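Local coordinates for glucose-binding protein (Thermus thermophilus HB27, PDB 2B3F), which binds glucose and galactose in the periplasm and probably hands the sugar to a membrane transport system, at residues P267-S279 with D336-A350. Sequence-based numbering, arbitrary orientation.
Sequences PGTQGVFMMLSDS and DWRSNRIVGSLVHGA. With GAL (beta-D-galactopyranose), chain G.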
loop_
_atom_site.group_PDB
_atom_site.type_symbol
_atom_site.label_atom_id
_atom_site.label_comp_id
_atom_site.label_asym_id
_atom_site.label_seq_id
_atom_site.Cartn_x
_atom_site.Cartn_y
_atom_site.Cartn_z
ATOM N N PRO A 267 4.169 15.736 2.271
ATOM C CA PRO A 267 4.903 16.788 2.967
ATOM C C PRO A 267 5.813 16.254 4.076
ATOM O O PRO A 267 5.406 15.414 4.888
ATOM C CB PRO A 267 3.773 17.669 3.512
ATOM C CG PRO A 267 2.682 17.515 2.561
ATOM C CD PRO A 267 2.745 16.085 2.107
ATOM N N GLY A 268 7.068 16.699 4.079
ATOM C CA GLY A 268 8.017 16.312 5.112
ATOM C C GLY A 268 8.676 14.956 4.901
ATOM O O GLY A 268 9.395 14.483 5.759
ATOM N N THR A 269 8.430 14.315 3.765
ATOM C CA THR A 269 8.968 12.962 3.558
ATOM C C THR A 269 9.836 12.844 2.313
ATOM O O THR A 269 10.229 11.752 1.924
ATOM C CB THR A 269 7.834 11.903 3.486
ATOM O OG1 THR A 269 7.134 12.018 2.251
ATOM C CG2 THR A 269 6.865 12.055 4.663
ATOM N N GLN A 270 10.162 13.985 1.715
ATOM C CA GLN A 270 10.970 14.028 0.508
ATOM C C GLN A 270 12.272 13.270 0.766
ATOM O O GLN A 270 12.904 13.436 1.822
ATOM C CB GLN A 270 11.277 15.487 0.113
ATOM C CG GLN A 270 10.052 16.353 -0.228
ATOM C CD GLN A 270 9.138 16.670 0.986
ATOM O OE1 GLN A 270 9.585 16.726 2.142
ATOM N NE2 GLN A 270 7.846 16.865 0.706
ATOM N N GLY A 271 12.648 12.425 -0.191
ATOM C CA GLY A 271 13.847 11.616 -0.091
ATOM C C GLY A 271 13.660 10.269 0.585
ATOM O O GLY A 271 14.610 9.483 0.689
ATOM N N VAL A 272 12.433 10.005 1.048
ATOM C CA VAL A 272 12.106 8.746 1.705
ATOM C C VAL A 272 10.952 8.123 0.933
ATOM O O VAL A 272 9.983 8.806 0.580
ATOM C CB VAL A 272 11.693 8.928 3.178
ATOM C CG1 VAL A 272 11.448 7.562 3.847
ATOM C CG2 VAL A 272 12.750 9.709 3.938
ATOM N N PHE A 273 11.082 6.823 0.667
ATOM C CA PHE A 273 10.110 6.069 -0.127
ATOM C C PHE A 273 9.540 5.062 0.851
ATOM O O PHE A 273 10.233 4.150 1.301
ATOM C CB PHE A 273 10.850 5.416 -1.303
ATOM C CG PHE A 273 9.976 4.733 -2.335
ATOM C CD1 PHE A 273 10.055 5.108 -3.668
ATOM C CD2 PHE A 273 9.180 3.642 -2.011
ATOM C CE1 PHE A 273 9.318 4.457 -4.661
ATOM C CE2 PHE A 273 8.434 2.978 -3.006
ATOM C CZ PHE A 273 8.505 3.387 -4.331
ATOM N N MET A 274 8.277 5.257 1.234
ATOM C CA MET A 274 7.602 4.313 2.119
ATOM C C MET A 274 6.947 3.259 1.238
ATOM O O MET A 274 5.970 3.539 0.535
ATOM C CB MET A 274 6.543 5.007 3.000
ATOM C CG MET A 274 5.847 4.019 3.900
ATOM S SD MET A 274 4.627 4.791 5.004
ATOM C CE MET A 274 5.659 5.382 6.289
ATOM N N MET A 275 7.519 2.060 1.252
ATOM C CA MET A 275 7.130 1.035 0.294
ATOM C C MET A 275 6.160 0.023 0.868
ATOM O O MET A 275 5.997 -0.104 2.092
ATOM C CB MET A 275 8.371 0.290 -0.248
ATOM C CG MET A 275 9.127 -0.499 0.786
ATOM S SD MET A 275 8.460 -2.132 1.220
ATOM C CE MET A 275 8.697 -3.065 -0.309
ATOM N N LEU A 276 5.522 -0.696 -0.052
ATOM C CA LEU A 276 4.804 -1.929 0.217
ATOM C C LEU A 276 4.936 -2.775 -1.048
ATOM O O LEU A 276 5.309 -2.251 -2.111
ATOM C CB LEU A 276 3.310 -1.648 0.518
ATOM C CG LEU A 276 2.575 -0.880 -0.579
ATOM C CD1 LEU A 276 1.339 -1.617 -1.059
ATOM C CD2 LEU A 276 2.282 0.583 -0.196
ATOM N N SER A 277 4.605 -4.049 -0.947
ATOM C CA SER A 277 4.711 -4.935 -2.102
ATOM C C SER A 277 3.634 -5.989 -2.062
ATOM O O SER A 277 3.487 -6.689 -1.067
ATOM C CB SER A 277 6.101 -5.592 -2.146
ATOM O OG SER A 277 6.165 -6.518 -3.216
ATOM N N ASP A 278 2.854 -6.058 -3.143
ATOM C CA ASP A 278 1.888 -7.104 -3.354
ATOM C C ASP A 278 2.638 -8.345 -3.826
ATOM O O ASP A 278 3.493 -8.240 -4.698
ATOM C CB ASP A 278 0.867 -6.673 -4.403
ATOM C CG ASP A 278 -0.004 -5.494 -3.926
ATOM O OD1 ASP A 278 -0.577 -5.635 -2.823
ATOM O OD2 ASP A 278 -0.083 -4.477 -4.645
ATOM N N SER A 279 2.319 -9.482 -3.229
ATOM C CA SER A 279 2.983 -10.748 -3.517
ATOM C C SER A 279 1.974 -11.893 -3.514
ATOM O O SER A 279 0.857 -11.759 -3.003
ATOM C CB SER A 279 4.126 -10.964 -2.503
ATOM O OG SER A 279 3.676 -11.363 -1.234
ATOM N N ASP A 336 12.990 7.288 -7.868
ATOM C CA ASP A 336 12.982 7.416 -6.403
ATOM C C ASP A 336 13.213 6.105 -5.663
ATOM O O ASP A 336 13.859 6.084 -4.626
ATOM C CB ASP A 336 11.668 8.053 -5.928
ATOM C CG ASP A 336 11.564 9.516 -6.295
ATOM O OD1 ASP A 336 12.544 10.082 -6.861
ATOM O OD2 ASP A 336 10.509 10.129 -6.017
ATOM N N TRP A 337 12.712 5.000 -6.205
ATOM C CA TRP A 337 12.943 3.681 -5.611
ATOM C C TRP A 337 14.448 3.390 -5.501
ATOM O O TRP A 337 14.911 2.816 -4.523
ATOM C CB TRP A 337 12.228 2.627 -6.448
ATOM C CG TRP A 337 12.398 1.216 -6.075
ATOM C CD1 TRP A 337 12.821 0.197 -6.905
ATOM C CD2 TRP A 337 12.112 0.598 -4.812
ATOM N NE1 TRP A 337 12.820 -0.987 -6.234
ATOM C CE2 TRP A 337 12.395 -0.780 -4.949
ATOM C CE3 TRP A 337 11.664 1.068 -3.581
ATOM C CZ2 TRP A 337 12.236 -1.683 -3.902
ATOM C CZ3 TRP A 337 11.496 0.171 -2.541
ATOM C CH2 TRP A 337 11.788 -1.186 -2.699
ATOM N N ARG A 338 15.192 3.809 -6.513
ATOM C CA ARG A 338 16.632 3.522 -6.559
ATOM C C ARG A 338 17.488 4.491 -5.743
ATOM O O ARG A 338 18.587 4.126 -5.303
ATOM C CB ARG A 338 17.143 3.480 -8.017
ATOM C CG ARG A 338 16.501 2.407 -8.919
ATOM C CD ARG A 338 16.337 1.053 -8.264
ATOM N NE ARG A 338 15.889 0.066 -9.246
ATOM C CZ ARG A 338 16.709 -0.754 -9.922
ATOM N NH1 ARG A 338 18.002 -0.773 -9.657
ATOM N NH2 ARG A 338 16.220 -1.611 -10.806
ATOM N N SER A 339 17.004 5.712 -5.553
ATOM C CA SER A 339 17.796 6.773 -4.914
ATOM C C SER A 339 17.443 7.069 -3.455
ATOM O O SER A 339 18.271 7.576 -2.689
ATOM C CB SER A 339 17.638 8.060 -5.710
ATOM O OG SER A 339 16.335 8.597 -5.544
ATOM N N ASN A 340 16.200 6.798 -3.063
ATOM C CA ASN A 340 15.729 7.238 -1.760
ATOM C C ASN A 340 16.065 6.275 -0.629
ATOM O O ASN A 340 16.385 5.104 -0.847
ATOM C CB ASN A 340 14.194 7.378 -1.790
ATOM C CG ASN A 340 13.701 8.581 -2.580
ATOM O OD1 ASN A 340 14.382 9.116 -3.469
ATOM N ND2 ASN A 340 12.485 9.006 -2.269
ATOM N N ARG A 341 15.966 6.774 0.598
ATOM C CA ARG A 341 15.939 5.936 1.773
ATOM C C ARG A 341 14.600 5.202 1.782
ATOM O O ARG A 341 13.564 5.839 1.590
ATOM C CB ARG A 341 16.035 6.818 3.018
ATOM C CG ARG A 341 15.745 6.143 4.329
ATOM C CD ARG A 341 16.883 5.277 4.799
ATOM N NE ARG A 341 16.571 4.587 6.052
ATOM C CZ ARG A 341 16.760 5.076 7.285
ATOM N NH1 ARG A 341 17.280 6.278 7.494
ATOM N NH2 ARG A 341 16.422 4.325 8.336
ATOM N N ILE A 342 14.636 3.892 2.004
ATOM C CA ILE A 342 13.432 3.056 1.974
ATOM C C ILE A 342 12.992 2.721 3.394
ATOM O O ILE A 342 13.794 2.301 4.234
ATOM C CB ILE A 342 13.669 1.730 1.198
ATOM C CG1 ILE A 342 14.251 1.990 -0.193
ATOM C CG2 ILE A 342 12.385 0.920 1.098
ATOM C CD1 ILE A 342 13.497 2.957 -1.005
ATOM N N VAL A 343 11.700 2.920 3.670
ATOM C CA VAL A 343 11.081 2.370 4.884
ATOM C C VAL A 343 9.796 1.670 4.461
ATOM O O VAL A 343 9.378 1.789 3.301
ATOM C CB VAL A 343 10.744 3.469 5.944
ATOM C CG1 VAL A 343 12.008 4.264 6.347
ATOM C CG2 VAL A 343 9.671 4.418 5.425
ATOM N N GLY A 344 9.186 0.959 5.405
ATOM C CA GLY A 344 8.001 0.153 5.102
ATOM C C GLY A 344 6.721 0.800 5.606
ATOM O O GLY A 344 6.716 1.522 6.611
ATOM N N SER A 345 5.641 0.495 4.894
ATOM C CA SER A 345 4.280 0.851 5.314
ATOM C C SER A 345 3.747 0.013 6.462
ATOM O O SER A 345 3.953 -1.198 6.516
ATOM C CB SER A 345 3.340 0.705 4.114
ATOM O OG SER A 345 1.983 0.950 4.465
ATOM N N LEU A 346 3.011 0.676 7.363
ATOM C CA LEU A 346 2.182 0.005 8.368
ATOM C C LEU A 346 0.864 -0.486 7.777
ATOM O O LEU A 346 0.463 -1.642 7.955
ATOM C CB LEU A 346 1.848 0.993 9.507
ATOM C CG LEU A 346 0.695 0.634 10.453
ATOM C CD1 LEU A 346 0.996 -0.655 11.199
ATOM C CD2 LEU A 346 0.454 1.780 11.427
ATOM N N VAL A 347 0.149 0.421 7.115
ATOM C CA VAL A 347 -1.204 0.111 6.693
ATOM C C VAL A 347 -1.210 -0.982 5.625
ATOM O O VAL A 347 -2.175 -1.746 5.485
ATOM C CB VAL A 347 -1.914 1.404 6.226
ATOM C CG1 VAL A 347 -3.303 1.113 5.711
ATOM C CG2 VAL A 347 -1.936 2.396 7.390
ATOM N N HIS A 348 -0.087 -1.090 4.919
ATOM C CA HIS A 348 0.030 -2.028 3.804
ATOM C C HIS A 348 1.073 -3.136 4.085
ATOM O O HIS A 348 1.700 -3.644 3.154
ATOM C CB HIS A 348 0.266 -1.263 2.517
ATOM C CG HIS A 348 -0.783 -0.211 2.287
ATOM N ND1 HIS A 348 -2.052 -0.523 1.852
ATOM C CD2 HIS A 348 -0.769 1.118 2.523
ATOM C CE1 HIS A 348 -2.774 0.585 1.814
ATOM N NE2 HIS A 348 -2.024 1.595 2.225
ATOM N N GLY A 349 1.222 -3.486 5.363
ATOM C CA GLY A 349 1.715 -4.807 5.754
ATOM C C GLY A 349 3.199 -5.057 5.888
ATOM O O GLY A 349 3.598 -6.178 6.226
ATOM N N ALA A 350 4.021 -4.048 5.641
ATOM C CA ALA A 350 5.461 -4.286 5.654
ATOM C C ALA A 350 6.027 -4.440 7.065
ATOM O O ALA A 350 6.819 -5.388 7.310
ATOM C CB ALA A 350 6.190 -3.217 4.903
HETATM C C1 GAL G . -3.032 -1.944 -0.989
HETATM C C2 GAL G . -2.573 -2.909 -2.090
HETATM C C3 GAL G . -2.684 -2.287 -3.475
HETATM C C4 GAL G . -4.080 -1.707 -3.709
HETATM C C5 GAL G . -4.467 -0.840 -2.486
HETATM C C6 GAL G . -5.863 -0.201 -2.570
HETATM O O1 GAL G . -2.990 -2.550 0.268
HETATM O O2 GAL G . -1.231 -3.337 -1.806
HETATM O O3 GAL G . -2.403 -3.260 -4.470
HETATM O O4 GAL G . -4.956 -2.784 -3.909
HETATM O O5 GAL G . -4.381 -1.563 -1.282
HETATM O O6 GAL G . -6.857 -1.166 -2.403
HETATM O O HOH W 1 11.291 11.376 -2.513
HETATM O O HOH W 2 4.194 -4.685 1.936
#
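The Trp337 indole turns an edge to the ring of Phe273, its CE3 3.8 Å above the ring plane and over the centre, in an edge-to-face pair with planes at 55°. With CG anti to the backbone N (chi1 -173°), Phe273 reaches back over the end of helix 328-339, where CD1 lies 3.7 Å from Trp337 N; Ile342 CD1 packs alongside its CB. At the other end, the His348 ring has Val347 CG1 over one face and galactose O1 at its edge, hydrogen-bonded to ND1 (2.7 Å). Strands 272-276 and 341-344 run parallel in the mixed sheet of this periplasmic binding protein fold, tied by five backbone hydrogen bonds from Arg341 N-Gly271 O to Ser345 N-Met275 O. Met275 CG meets Ile342 CG2 on the Phe273 side; Val343 CG2 packs on Val272 CG1 and Met274 CB on the other. An alanine at Phe273 is likely to open a gap over the last helical turn and leave the indole edge without the ring face it meets. Leu276 CB rests on His348 CB (3.7 Å), and Asp278 grips the sugar through both carboxylate oxygens, OD1 to O2 and OD2 to O3. Water joins Ser277 N to His348 O.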